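PDB 5C3U: L-serine ammonia-lyase from Rhizomucor miehei CAU432, which belongs to the pyridoxal-phosphate-dependent enzymes and holds pyridoxal-5'-phosphate in a pocket of a single-chain, two-sheet alpha/beta fold. Local coordinates for residues Phe256-Ala261 against Ala282-Ser287; Pro201-Glu206 against His292-Ile297; Glu95-Val100 against Leu136-Gly141; Ile71-Gly76 against Leu83-Cys88. One frame throughout, in Å; residues are numbered along the deposited sequence.

The four contacts form two pairs on opposite sides of the chain's centre. Contacts 4 and 3 come first along the chain, in series, with centres about 8 Å apart. They share the parallel four-stranded sheet, in which strands 72-75 and 95-100 are neighbours. Contacts 1 and 2, with centres about 10 Å apart, pack helices 280-290 and 293-297 on the neighbouring strands 253-258 and 202-207 of the mixed six-stranded sheet; contact 1 is nested in the loop that contact 2 closes. Between the pairs, centres lie about 28 to 39 Å apart. Each pair thus joins helix or loop to one of the two sheets that build this pyridoxal-5'-phosphate-binding fold.

Contact 1: residues Phe256-Ala261 against Ala282-Ser287; sequences FAVSDA and AGAALS
Val258, the last residue of strand 253-258 at the edge of the mixed six-stranded sheet, packs on Ala284 and Ser287 of helix 280-290. The CA atoms of Val258 and Ala284 are 6.6 Å apart, and about 103 Å² is buried in all. Ala284 and Ser287 lie three residues apart on the helix, so both lie on the helix face next to the valine. The Ser287 hydroxyl faces the fork of the isopropyl group: its OG is 3.4 Å from Val258 CG1 and 3.7 Å from Val258 CG2. The CG2 branch also reaches over to Ala284 CB at 4.0 Å, the one purely apolar pair. With chi1 of -54°, Val258 has CG1 anti to its carbonyl carbon and CG2 lodged between that carbon and the backbone N, and both methyls face the helix. No hydrogen bond crosses the contact. Instead, Ser287 OG donates to Ala284 O at 2.8 Å, one turn back in its own helix, with a C=O...O angle of 130° and the donor tilted 30° from the carbonyl plane. The hydroxyl is therefore satisfied internally although it sits against methyl groups in a buried place. Beyond the strand, Ser259 takes the N-cap position of helix 260-274, its OG bonded to Met262 N, and that helix touches Ser287 through Met262 and Ala266. The side chain of Ala284 is about 8 Å from the bound pyridoxal-5'-phosphate. The arrangement is the helix-on-sheet packing of an alpha/beta fold, here at the edge strand of the larger sheet.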
loop_
_atom_site.group_PDB
_atom_site.type_symbol
_atom_site.label_atom_id
_atom_site.label_comp_id
_atom_site.label_asym_id
_atom_site.label_seq_id
_atom_site.Cartn_x
_atom_site.Cartn_y
_atom_site.Cartn_z
ATOM N N PHE A 256 5.636 1.337 -13.831
ATOM C CA PHE A 256 6.986 1.851 -13.755
ATOM C C PHE A 256 7.730 1.165 -12.613
ATOM O O PHE A 256 7.138 0.818 -11.594
ATOM C CB PHE A 256 6.953 3.368 -13.564
ATOM C CG PHE A 256 8.235 4.053 -13.936
ATOM C CD1 PHE A 256 8.528 4.337 -15.275
ATOM C CD2 PHE A 256 9.151 4.411 -12.961
ATOM C CE1 PHE A 256 9.716 4.970 -15.624
ATOM C CE2 PHE A 256 10.340 5.043 -13.300
ATOM C CZ PHE A 256 10.627 5.317 -14.630
ATOM N N ALA A 257 9.019 0.928 -12.793
ATOM C CA ALA A 257 9.798 0.281 -11.742
ATOM C C ALA A 257 10.997 1.130 -11.379
ATOM O O ALA A 257 11.643 1.680 -12.257
ATOM C CB ALA A 257 10.247 -1.105 -12.181
ATOM N N VAL A 258 11.256 1.260 -10.076
ATOM C CA VAL A 258 12.422 1.967 -9.546
ATOM C C VAL A 258 13.336 1.003 -8.761
ATOM O O VAL A 258 12.920 -0.099 -8.387
ATOM C CB VAL A 258 12.005 3.153 -8.638
ATOM C CG1 VAL A 258 11.041 4.100 -9.350
ATOM C CG2 VAL A 258 11.410 2.658 -7.317
ATOM N N SER A 259 14.583 1.398 -8.510
ATOM C CA SER A 259 15.506 0.538 -7.774
ATOM C C SER A 259 15.292 0.688 -6.260
ATOM O O SER A 259 14.687 1.656 -5.809
ATOM C CB SER A 259 16.949 0.927 -8.078
ATOM O OG SER A 259 17.179 2.270 -7.661
ATOM N N ASP A 260 15.824 -0.262 -5.508
ATOM C CA ASP A 260 15.831 -0.159 -4.032
ATOM C C ASP A 260 16.554 1.102 -3.581
ATOM O O ASP A 260 16.135 1.738 -2.605
ATOM C CB ASP A 260 16.437 -1.413 -3.418
ATOM C CG ASP A 260 15.411 -2.533 -3.239
ATOM O OD1 ASP A 260 14.255 -2.398 -3.711
ATOM O OD2 ASP A 260 15.754 -3.563 -2.612
ATOM N N ALA A 261 17.632 1.475 -4.280
ATOM C CA ALA A 261 18.383 2.681 -3.932
ATOM C C ALA A 261 17.531 3.943 -4.092
ATOM O O ALA A 261 17.586 4.833 -3.248
ATOM C CB ALA A 261 19.688 2.792 -4.724
ATOM N N ALA A 282 6.229 3.019 0.168
ATOM C CA ALA A 282 5.758 4.377 -0.120
ATOM C C ALA A 282 6.881 5.170 -0.743
ATOM O O ALA A 282 6.656 6.039 -1.599
ATOM C CB ALA A 282 5.314 5.045 1.186
ATOM N N GLY A 283 8.105 4.872 -0.318
ATOM C CA GLY A 283 9.285 5.528 -0.844
ATOM C C GLY A 283 9.381 5.320 -2.361
ATOM O O GLY A 283 9.814 6.215 -3.072
ATOM N N ALA A 284 8.975 4.147 -2.842
ATOM C CA ALA A 284 8.973 3.888 -4.298
ATOM C C ALA A 284 8.142 4.932 -5.065
ATOM O O ALA A 284 8.582 5.429 -6.100
ATOM C CB ALA A 284 8.502 2.476 -4.613
ATOM N N ALA A 285 6.951 5.256 -4.564
ATOM C CA ALA A 285 6.105 6.247 -5.233
ATOM C C ALA A 285 6.692 7.653 -5.139
ATOM O O ALA A 285 6.717 8.379 -6.127
ATOM C CB ALA A 285 4.692 6.224 -4.682
ATOM N N LEU A 286 7.185 8.017 -3.956
ATOM C CA LEU A 286 7.820 9.321 -3.755
ATOM C C LEU A 286 9.059 9.523 -4.634
ATOM O O LEU A 286 9.391 10.661 -5.015
ATOM C CB LEU A 286 8.203 9.478 -2.264
ATOM C CG LEU A 286 7.046 9.736 -1.291
ATOM C CD1 LEU A 286 7.406 9.460 0.164
ATOM C CD2 LEU A 286 6.569 11.178 -1.407
ATOM N N SER A 287 9.730 8.422 -4.965
ATOM C CA SER A 287 10.984 8.501 -5.716
ATOM C C SER A 287 10.798 9.077 -7.121
ATOM O O SER A 287 11.716 9.706 -7.655
ATOM C CB SER A 287 11.723 7.146 -5.743
ATOM O OG SER A 287 11.218 6.279 -6.732
#

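Contact 2: residues Pro201-Glu206 against His292-Ile297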
loop_
_atom_site.group_PDB
_atom_site.type_symbol
_atom_site.label_atom_id
_atom_site.label_comp_id
_atom_site.label_asym_id
_atom_site.label_seq_id
_atom_site.Cartn_x
_atom_site.Cartn_y
_atom_site.Cartn_z
ATOM N N PRO A 201 -4.444 9.329 -15.475
ATOM C CA PRO A 201 -3.456 8.243 -15.499
ATOM C C PRO A 201 -3.063 7.843 -14.089
ATOM O O PRO A 201 -2.965 8.703 -13.212
ATOM C CB PRO A 201 -2.223 8.867 -16.177
ATOM C CG PRO A 201 -2.667 10.185 -16.722
ATOM C CD PRO A 201 -3.883 10.604 -15.954
ATOM N N VAL A 202 -2.875 6.550 -13.877
ATOM C CA VAL A 202 -2.315 6.063 -12.629
ATOM C C VAL A 202 -0.927 5.538 -12.972
ATOM O O VAL A 202 -0.770 4.722 -13.882
ATOM C CB VAL A 202 -3.181 4.952 -11.978
ATOM C CG1 VAL A 202 -2.533 4.463 -10.695
ATOM C CG2 VAL A 202 -4.594 5.455 -11.711
ATOM N N ILE A 203 0.091 6.050 -12.281
ATOM C CA ILE A 203 1.413 5.524 -12.439
ATOM C C ILE A 203 1.569 4.470 -11.357
ATOM O O ILE A 203 1.539 4.780 -10.151
ATOM C CB ILE A 203 2.471 6.646 -12.396
ATOM C CG1 ILE A 203 2.165 7.611 -13.539
ATOM C CG2 ILE A 203 3.874 6.069 -12.551
ATOM C CD1 ILE A 203 2.543 9.037 -13.252
ATOM N N ALA A 204 1.707 3.226 -11.810
ATOM C CA ALA A 204 1.747 2.057 -10.933
ATOM C C ALA A 204 3.204 1.719 -10.678
ATOM O O ALA A 204 3.870 1.196 -11.552
ATOM C CB ALA A 204 1.031 0.874 -11.585
ATOM N N VAL A 205 3.696 1.972 -9.459
ATOM C CA VAL A 205 5.128 1.860 -9.200
ATOM C C VAL A 205 5.488 0.603 -8.398
ATOM O O VAL A 205 4.841 0.283 -7.417
ATOM C CB VAL A 205 5.701 3.139 -8.528
ATOM C CG1 VAL A 205 4.910 3.508 -7.279
ATOM C CG2 VAL A 205 7.180 2.960 -8.195
ATOM N N GLU A 206 6.538 -0.084 -8.832
ATOM C CA GLU A 206 7.082 -1.261 -8.165
ATOM C C GLU A 206 8.594 -1.053 -8.080
ATOM O O GLU A 206 9.120 -0.078 -8.624
ATOM C CB GLU A 206 6.788 -2.530 -9.009
ATOM C CG GLU A 206 5.337 -3.014 -8.972
ATOM C CD GLU A 206 5.071 -4.190 -9.913
ATOM O OE1 GLU A 206 5.340 -4.057 -11.136
ATOM O OE2 GLU A 206 4.590 -5.249 -9.432
ATOM N N HIS A 292 12.732 13.328 -10.257
ATOM C CA HIS A 292 12.228 14.045 -11.439
ATOM C C HIS A 292 11.826 13.098 -12.553
ATOM O O HIS A 292 11.423 13.536 -13.638
ATOM C CB HIS A 292 13.248 15.086 -11.957
ATOM C CG HIS A 292 13.492 16.252 -11.020
ATOM N ND1 HIS A 292 13.481 16.132 -9.677
ATOM C CD2 HIS A 292 13.802 17.591 -11.291
ATOM C CE1 HIS A 292 13.741 17.329 -9.115
ATOM N NE2 HIS A 292 13.938 18.220 -10.103
ATOM N N LEU A 293 11.896 11.791 -12.301
ATOM C CA LEU A 293 11.482 10.825 -13.325
ATOM C C LEU A 293 10.026 11.012 -13.748
ATOM O O LEU A 293 9.661 10.667 -14.878
ATOM C CB LEU A 293 11.753 9.381 -12.892
ATOM C CG LEU A 293 13.200 8.944 -13.123
ATOM C CD1 LEU A 293 13.507 7.625 -12.437
ATOM C CD2 LEU A 293 13.496 8.834 -14.613
ATOM N N ILE A 294 9.209 11.592 -12.866
ATOM C CA ILE A 294 7.813 11.924 -13.202
ATOM C C ILE A 294 7.731 12.800 -14.476
ATOM O O ILE A 294 6.821 12.635 -15.295
ATOM C CB ILE A 294 7.022 12.518 -11.992
ATOM C CG1 ILE A 294 5.522 12.650 -12.299
ATOM C CG2 ILE A 294 7.581 13.854 -11.532
ATOM C CD1 ILE A 294 4.802 11.332 -12.385
ATOM N N ARG A 295 8.709 13.688 -14.658
ATOM C CA ARG A 295 8.753 14.565 -15.837
ATOM C C ARG A 295 9.058 13.819 -17.143
ATOM O O ARG A 295 8.621 14.237 -18.219
ATOM C CB ARG A 295 9.739 15.716 -15.624
ATOM C CG ARG A 295 9.303 16.727 -14.570
ATOM C CD ARG A 295 9.793 18.132 -14.897
ATOM N NE ARG A 295 9.159 18.618 -16.119
ATOM C CZ ARG A 295 8.115 19.442 -16.161
ATOM N NH1 ARG A 295 7.608 19.797 -17.332
ATOM N NH2 ARG A 295 7.581 19.916 -15.045
ATOM N N ASP A 296 9.809 12.723 -17.049
ATOM C CA ASP A 296 10.095 11.868 -18.210
ATOM C C ASP A 296 8.873 11.024 -18.601
ATOM O O ASP A 296 8.657 10.728 -19.779
ATOM C CB ASP A 296 11.310 10.976 -17.935
ATOM N N ILE A 297 8.071 10.654 -17.604
ATOM C CA ILE A 297 6.837 9.894 -17.824
ATOM C C ILE A 297 5.716 10.795 -18.359
ATOM O O ILE A 297 4.979 10.409 -19.268
ATOM C CB ILE A 297 6.389 9.179 -16.522
ATOM C CG1 ILE A 297 7.449 8.152 -16.096
ATOM C CG2 ILE A 297 5.028 8.514 -16.701
ATOM C CD1 ILE A 297 7.328 7.672 -14.660
#
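Strand residue Ile203 faces the single-turn helix 293-297 with the backbones well separated, Ile203 CA lying 8.8 Å from Ile297 CA, so side chains alone bridge the two. The bridge ends in one methyl: Ile203 CD1 meets Ile294 CD1 at 3.3 Å, tighter than usual van der Waals contact and so doubtful in detail, and Ile297 CG2 more loosely at 4.3 Å. The side chains of Ile203 and Ile294 cross at a slant. In Ile294, chi1 of -171° carries CG1 anti to the backbone N, and the CD1 beyond it swings toward the strand. Ile203 has a chi2 of 149°, away from full staggering, which may reflect crowding or imprecise placement. His292, with positive phi, separates this turn from helix 280-290, whose Leu288 touches both Ile203 and Ile297. Leu34 of helix 28-34 touches Ile294. All the atoms that touch are aliphatic carbons, and no hydrogen bond joins the segments: the association is one of hydrophobic burial and shape, with little in the chemistry to fix direction.

Contact 3: residues Glu95-Val100 against Leu136-Gly141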
loop_
_atom_site.group_PDB
_atom_site.type_symbol
_atom_site.label_atom_id
_atom_site.label_comp_id
_atom_site.label_asym_id
_atom_site.label_seq_id
_atom_site.Cartn_x
_atom_site.Cartn_y
_atom_site.Cartn_z
ATOM N N GLU A 95 -11.793 -12.280 17.905
ATOM C CA GLU A 95 -10.483 -12.947 18.005
ATOM C C GLU A 95 -9.622 -12.802 16.744
ATOM O O GLU A 95 -10.119 -12.913 15.621
ATOM C CB GLU A 95 -10.706 -14.435 18.278
ATOM C CG GLU A 95 -9.629 -15.132 19.083
ATOM C CD GLU A 95 -10.226 -16.122 20.073
ATOM O OE1 GLU A 95 -11.059 -16.963 19.662
ATOM O OE2 GLU A 95 -9.879 -16.045 21.272
ATOM N N ALA A 96 -8.326 -12.579 16.922
ATOM C CA ALA A 96 -7.417 -12.558 15.762
ATOM C C ALA A 96 -6.223 -13.467 16.037
ATOM O O ALA A 96 -5.677 -13.493 17.161
ATOM C CB ALA A 96 -6.954 -11.143 15.441
ATOM N N ILE A 97 -5.875 -14.256 15.031
ATOM C CA ILE A 97 -4.705 -15.118 15.066
ATOM C C ILE A 97 -3.747 -14.556 14.008
ATOM O O ILE A 97 -4.053 -14.567 12.803
ATOM C CB ILE A 97 -5.072 -16.599 14.736
ATOM C CG1 ILE A 97 -6.067 -17.156 15.765
ATOM C CG2 ILE A 97 -3.816 -17.462 14.627
ATOM C CD1 ILE A 97 -7.049 -18.154 15.180
ATOM N N ILE A 98 -2.585 -14.103 14.457
ATOM C CA ILE A 98 -1.671 -13.393 13.582
ATOM C C ILE A 98 -0.321 -14.117 13.504
ATOM O O ILE A 98 0.262 -14.417 14.534
ATOM C CB ILE A 98 -1.463 -11.933 14.072
ATOM C CG1 ILE A 98 -2.785 -11.149 14.039
ATOM C CG2 ILE A 98 -0.365 -11.246 13.265
ATOM C CD1 ILE A 98 -3.476 -11.100 12.685
ATOM N N VAL A 99 0.154 -14.406 12.292
ATOM C CA VAL A 99 1.496 -14.993 12.127
ATOM C C VAL A 99 2.456 -13.965 11.502
ATOM O O VAL A 99 2.143 -13.324 10.472
ATOM C CB VAL A 99 1.456 -16.279 11.255
ATOM C CG1 VAL A 99 2.834 -16.938 11.162
ATOM C CG2 VAL A 99 0.447 -17.266 11.829
ATOM N N VAL A 100 3.645 -13.846 12.086
ATOM C CA VAL A 100 4.670 -12.956 11.516
ATOM C C VAL A 100 5.987 -13.749 11.428
ATOM O O VAL A 100 6.129 -14.748 12.148
ATOM C CB VAL A 100 4.833 -11.677 12.352
ATOM C CG1 VAL A 100 3.484 -10.948 12.540
ATOM C CG2 VAL A 100 5.468 -11.987 13.701
ATOM N N LEU A 136 -3.960 -22.449 9.587
ATOM C CA LEU A 136 -4.504 -22.284 10.944
ATOM C C LEU A 136 -5.980 -21.940 10.956
ATOM O O LEU A 136 -6.570 -21.727 12.023
ATOM C CB LEU A 136 -3.745 -21.189 11.698
ATOM C CG LEU A 136 -2.234 -21.370 11.820
ATOM C CD1 LEU A 136 -1.671 -20.310 12.758
ATOM C CD2 LEU A 136 -1.918 -22.769 12.336
ATOM N N VAL A 137 -6.568 -21.855 9.775
ATOM C CA VAL A 137 -7.938 -21.432 9.642
ATOM C C VAL A 137 -8.868 -22.612 9.936
ATOM O O VAL A 137 -8.875 -23.610 9.213
ATOM C CB VAL A 137 -8.258 -20.892 8.240
ATOM C CG1 VAL A 137 -9.713 -20.451 8.176
ATOM C CG2 VAL A 137 -7.324 -19.733 7.852
ATOM N N ARG A 138 -9.653 -22.467 10.992
ATOM C CA ARG A 138 -10.599 -23.501 11.417
ATOM C C ARG A 138 -12.022 -23.192 10.929
ATOM O O ARG A 138 -12.220 -22.239 10.175
ATOM C CB ARG A 138 -10.519 -23.651 12.939
ATOM C CG ARG A 138 -9.209 -24.288 13.406
ATOM C CD ARG A 138 -8.568 -23.521 14.556
ATOM N NE ARG A 138 -9.554 -22.758 15.318
ATOM C CZ ARG A 138 -9.274 -21.888 16.283
ATOM N NH1 ARG A 138 -8.021 -21.645 16.648
ATOM N NH2 ARG A 138 -10.267 -21.256 16.883
ATOM N N ARG A 139 -13.001 -24.013 11.326
ATOM C CA ARG A 139 -14.373 -23.914 10.804
ATOM C C ARG A 139 -15.024 -22.514 10.848
ATOM O O ARG A 139 -15.813 -22.167 9.967
ATOM C CB ARG A 139 -15.277 -24.976 11.464
ATOM C CG ARG A 139 -15.534 -24.771 12.954
ATOM C CD ARG A 139 -16.330 -25.927 13.564
ATOM N NE ARG A 139 -15.535 -27.155 13.605
ATOM C CZ ARG A 139 -16.020 -28.374 13.823
ATOM N NH1 ARG A 139 -17.318 -28.565 14.024
ATOM N NH2 ARG A 139 -15.194 -29.409 13.826
ATOM N N ASN A 140 -14.709 -21.710 11.857
ATOM C CA ASN A 140 -15.281 -20.358 11.934
ATOM C C ASN A 140 -14.191 -19.290 11.819
ATOM O O ASN A 140 -14.338 -18.157 12.303
ATOM C CB ASN A 140 -16.092 -20.179 13.224
ATOM C CG ASN A 140 -17.244 -19.185 13.070
ATOM O OD1 ASN A 140 -17.784 -18.997 11.980
ATOM N ND2 ASN A 140 -17.628 -18.552 14.171
ATOM N N GLY A 141 -13.078 -19.667 11.200
ATOM C CA GLY A 141 -11.994 -18.718 10.971
ATOM C C GLY A 141 -12.115 -18.127 9.589
ATOM O O GLY A 141 -12.657 -18.752 8.685
#
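Ile97 and Leu136 supply most of the buried surface where strand 95-100, in the parallel four-stranded sheet, meets the loop between helix 126-134 and strand 141-143; Arg138 adds a smaller share at the outer end. The total is 161 Å². Leu136 reaches the strand through one methyl: its CD1 lies 4.0 Å from Ile97 CG2 and 3.8 Å from Val99 CG2. Those two strand residues are two apart and so show the same side of the sheet, and the leucine methyl rests over the pair. Chi1 of -57° in Leu136 sets CG anti to the carbonyl carbon, and a nearly straight chi2 extends CD1 out to the strand. The leucine passes Ile97 at a slant and Val99 at about a right angle. Ile120 of the neighbouring strand 118-121 also touches both Ile97 and Leu136, while Ala129 and Ala133 of helix 126-134 pack on Val99.

Past Val137 the loop closes in a type I beta turn from Arg138 to Gly141, with Gly141 N bonded to Arg138 O at 2.9 Å, before it becomes strand 141-143. The exposed Arg138 bends back toward Ile97, kinked at both chi2 and chi3. Its guanidinium comes near the carboxylate of Glu95 without pairing: Glu95 OE1 and Arg138 NH2 stay 5.2 Å apart, so any attraction is probably long-range and modest. Beyond this contact, Arg138 packs on Gln72 of strand 72-75. Across it, the arginine and Ile97 side chains cross at about a right angle, and Arg138 NH1 lies 3.9 Å from the Ile97 CD1 methyl.

Contact 4: residues Ile71-Gly76 against Leu83-Cys88; sequences IQFVCG and LAVSYC
Apolar packing joins Phe73 and Cys75 to Val85, strand 72-75 against helix 79-92, the first two elements of a beta-alpha-beta crossover that ends in strand 95-100. The CA atoms of Cys75 and Val85 are 7.3 Å apart, and about 162 Å² is buried. Val85 gives one methyl to each strand residue. Its CG1, anti to the backbone N at chi1 171°, lies 3.8 Å from Phe73 CB, touching the root of that side chain; the ring stands obliquely to it. The Phe73 ring instead takes Ile71 CD1 over one face, 3.8 Å above the plane and offset toward the rim.

The second kind of contact involves sulfur. Val85 CG2 reaches Cys75 SG at 4.0 Å and Cys75 CB at 4.1 Å; toward the valine the sulfur offers only a van der Waals surface, although SG is hydrogen-bonded to a residue just outside the two segments. Hydrogen bonds run within the helix, such as Cys88 N to Ala84 O at 2.9 Å, and none joins Ile71-Gly76 to Leu83-Cys88.

Ile98 of strand 95-100 touches both Cys75 and Val85, so the valine packs on two adjacent strands. Helix 52-67 adds Ile56 against Val85 and Cys60 and Ala63 against Phe73, while Ile142 of strand 141-143 borders the phenylalanine. Helix 79-92 thus lies on the sheet with helix 52-67 beside it.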
loop_
_atom_site.group_PDB
_atom_site.type_symbol
_atom_site.label_atom_id
_atom_site.label_comp_id
_atom_site.label_asym_id
_atom_site.label_seq_id
_atom_site.Cartn_x
_atom_site.Cartn_y
_atom_site.Cartn_z
ATOM N N ILE A 71 -16.312 -15.252 15.164
ATOM C CA ILE A 71 -15.314 -15.656 14.181
ATOM C C ILE A 71 -13.910 -15.406 14.707
ATOM O O ILE A 71 -13.719 -14.764 15.744
ATOM C CB ILE A 71 -15.495 -14.897 12.856
ATOM C CG1 ILE A 71 -15.469 -13.371 13.110
ATOM C CG2 ILE A 71 -16.769 -15.364 12.166
ATOM C CD1 ILE A 71 -15.312 -12.539 11.854
ATOM N N GLN A 72 -12.922 -15.946 13.999
ATOM C CA GLN A 72 -11.533 -15.606 14.264
ATOM C C GLN A 72 -11.003 -15.039 12.974
ATOM O O GLN A 72 -11.216 -15.641 11.919
ATOM C CB GLN A 72 -10.704 -16.841 14.640
ATOM C CG GLN A 72 -11.180 -17.585 15.880
ATOM C CD GLN A 72 -12.178 -18.678 15.545
ATOM O OE1 GLN A 72 -12.022 -19.388 14.552
ATOM N NE2 GLN A 72 -13.215 -18.815 16.371
ATOM N N PHE A 73 -10.334 -13.883 13.025
ATOM C CA PHE A 73 -9.621 -13.455 11.822
ATOM C C PHE A 73 -8.240 -14.098 11.856
ATOM O O PHE A 73 -7.638 -14.179 12.904
ATOM C CB PHE A 73 -9.457 -11.933 11.775
ATOM C CG PHE A 73 -10.716 -11.179 11.433
ATOM C CD1 PHE A 73 -11.333 -11.352 10.194
ATOM C CD2 PHE A 73 -11.234 -10.242 12.300
ATOM C CE1 PHE A 73 -12.481 -10.633 9.861
ATOM C CE2 PHE A 73 -12.386 -9.518 11.973
ATOM C CZ PHE A 73 -13.009 -9.726 10.756
ATOM N N VAL A 74 -7.753 -14.563 10.714
ATOM C CA VAL A 74 -6.435 -15.200 10.649
ATOM C C VAL A 74 -5.657 -14.451 9.575
ATOM O O VAL A 74 -6.177 -14.204 8.477
ATOM C CB VAL A 74 -6.556 -16.705 10.279
ATOM C CG1 VAL A 74 -5.177 -17.357 10.178
ATOM C CG2 VAL A 74 -7.430 -17.435 11.307
ATOM N N CYS A 75 -4.414 -14.085 9.870
ATOM C CA CYS A 75 -3.631 -13.354 8.885
ATOM C C CYS A 75 -2.141 -13.536 9.076
ATOM O O CYS A 75 -1.646 -13.432 10.196
ATOM C CB CYS A 75 -3.991 -11.859 8.924
ATOM S SG CYS A 75 -3.351 -10.931 7.509
ATOM N N GLY A 76 -1.451 -13.803 7.969
ATOM C CA GLY A 76 0.020 -13.761 7.917
ATOM C C GLY A 76 0.543 -12.971 6.706
ATOM O O GLY A 76 1.730 -13.074 6.366
ATOM N N LEU A 83 -1.113 -5.756 10.934
ATOM C CA LEU A 83 -1.389 -4.657 11.889
ATOM C C LEU A 83 -2.842 -4.151 11.775
ATOM O O LEU A 83 -3.484 -3.827 12.790
ATOM C CB LEU A 83 -0.384 -3.516 11.704
ATOM C CG LEU A 83 1.012 -3.880 12.216
ATOM C CD1 LEU A 83 2.049 -2.921 11.633
ATOM C CD2 LEU A 83 1.015 -3.794 13.740
ATOM N N ALA A 84 -3.343 -4.053 10.540
ATOM C CA ALA A 84 -4.695 -3.594 10.275
ATOM C C ALA A 84 -5.691 -4.612 10.810
ATOM O O ALA A 84 -6.678 -4.233 11.449
ATOM C CB ALA A 84 -4.922 -3.372 8.776
ATOM N N VAL A 85 -5.419 -5.891 10.583
ATOM C CA VAL A 85 -6.311 -6.958 11.075
ATOM C C VAL A 85 -6.349 -6.909 12.617
ATOM O O VAL A 85 -7.432 -6.979 13.222
ATOM C CB VAL A 85 -5.874 -8.334 10.566
ATOM C CG1 VAL A 85 -6.654 -9.463 11.250
ATOM C CG2 VAL A 85 -6.100 -8.402 9.053
ATOM N N SER A 86 -5.172 -6.796 13.236
ATOM C CA SER A 86 -5.082 -6.731 14.722
ATOM C C SER A 86 -5.911 -5.571 15.278
ATOM O O SER A 86 -6.730 -5.744 16.214
ATOM C CB SER A 86 -3.607 -6.669 15.158
ATOM O OG SER A 86 -3.462 -6.753 16.565
ATOM N N TYR A 87 -5.735 -4.397 14.682
ATOM C CA TYR A 87 -6.509 -3.220 15.055
ATOM C C TYR A 87 -8.012 -3.422 14.876
ATOM O O TYR A 87 -8.787 -3.128 15.780
ATOM C CB TYR A 87 -6.033 -1.993 14.289
ATOM C CG TYR A 87 -6.869 -0.784 14.564
ATOM C CD1 TYR A 87 -7.965 -0.484 13.768
ATOM C CD2 TYR A 87 -6.607 0.032 15.667
ATOM C CE1 TYR A 87 -8.751 0.627 14.016
ATOM C CE2 TYR A 87 -7.406 1.141 15.935
ATOM C CZ TYR A 87 -8.465 1.434 15.111
ATOM O OH TYR A 87 -9.270 2.525 15.351
ATOM N N CYS A 88 -8.430 -3.914 13.709
ATOM C CA CYS A 88 -9.871 -4.121 13.435
ATOM C C CYS A 88 -10.490 -5.155 14.382
ATOM O O CYS A 88 -11.626 -5.005 14.815
ATOM C CB CYS A 88 -10.092 -4.565 11.968
ATOM S SG CYS A 88 -9.696 -3.256 10.778
#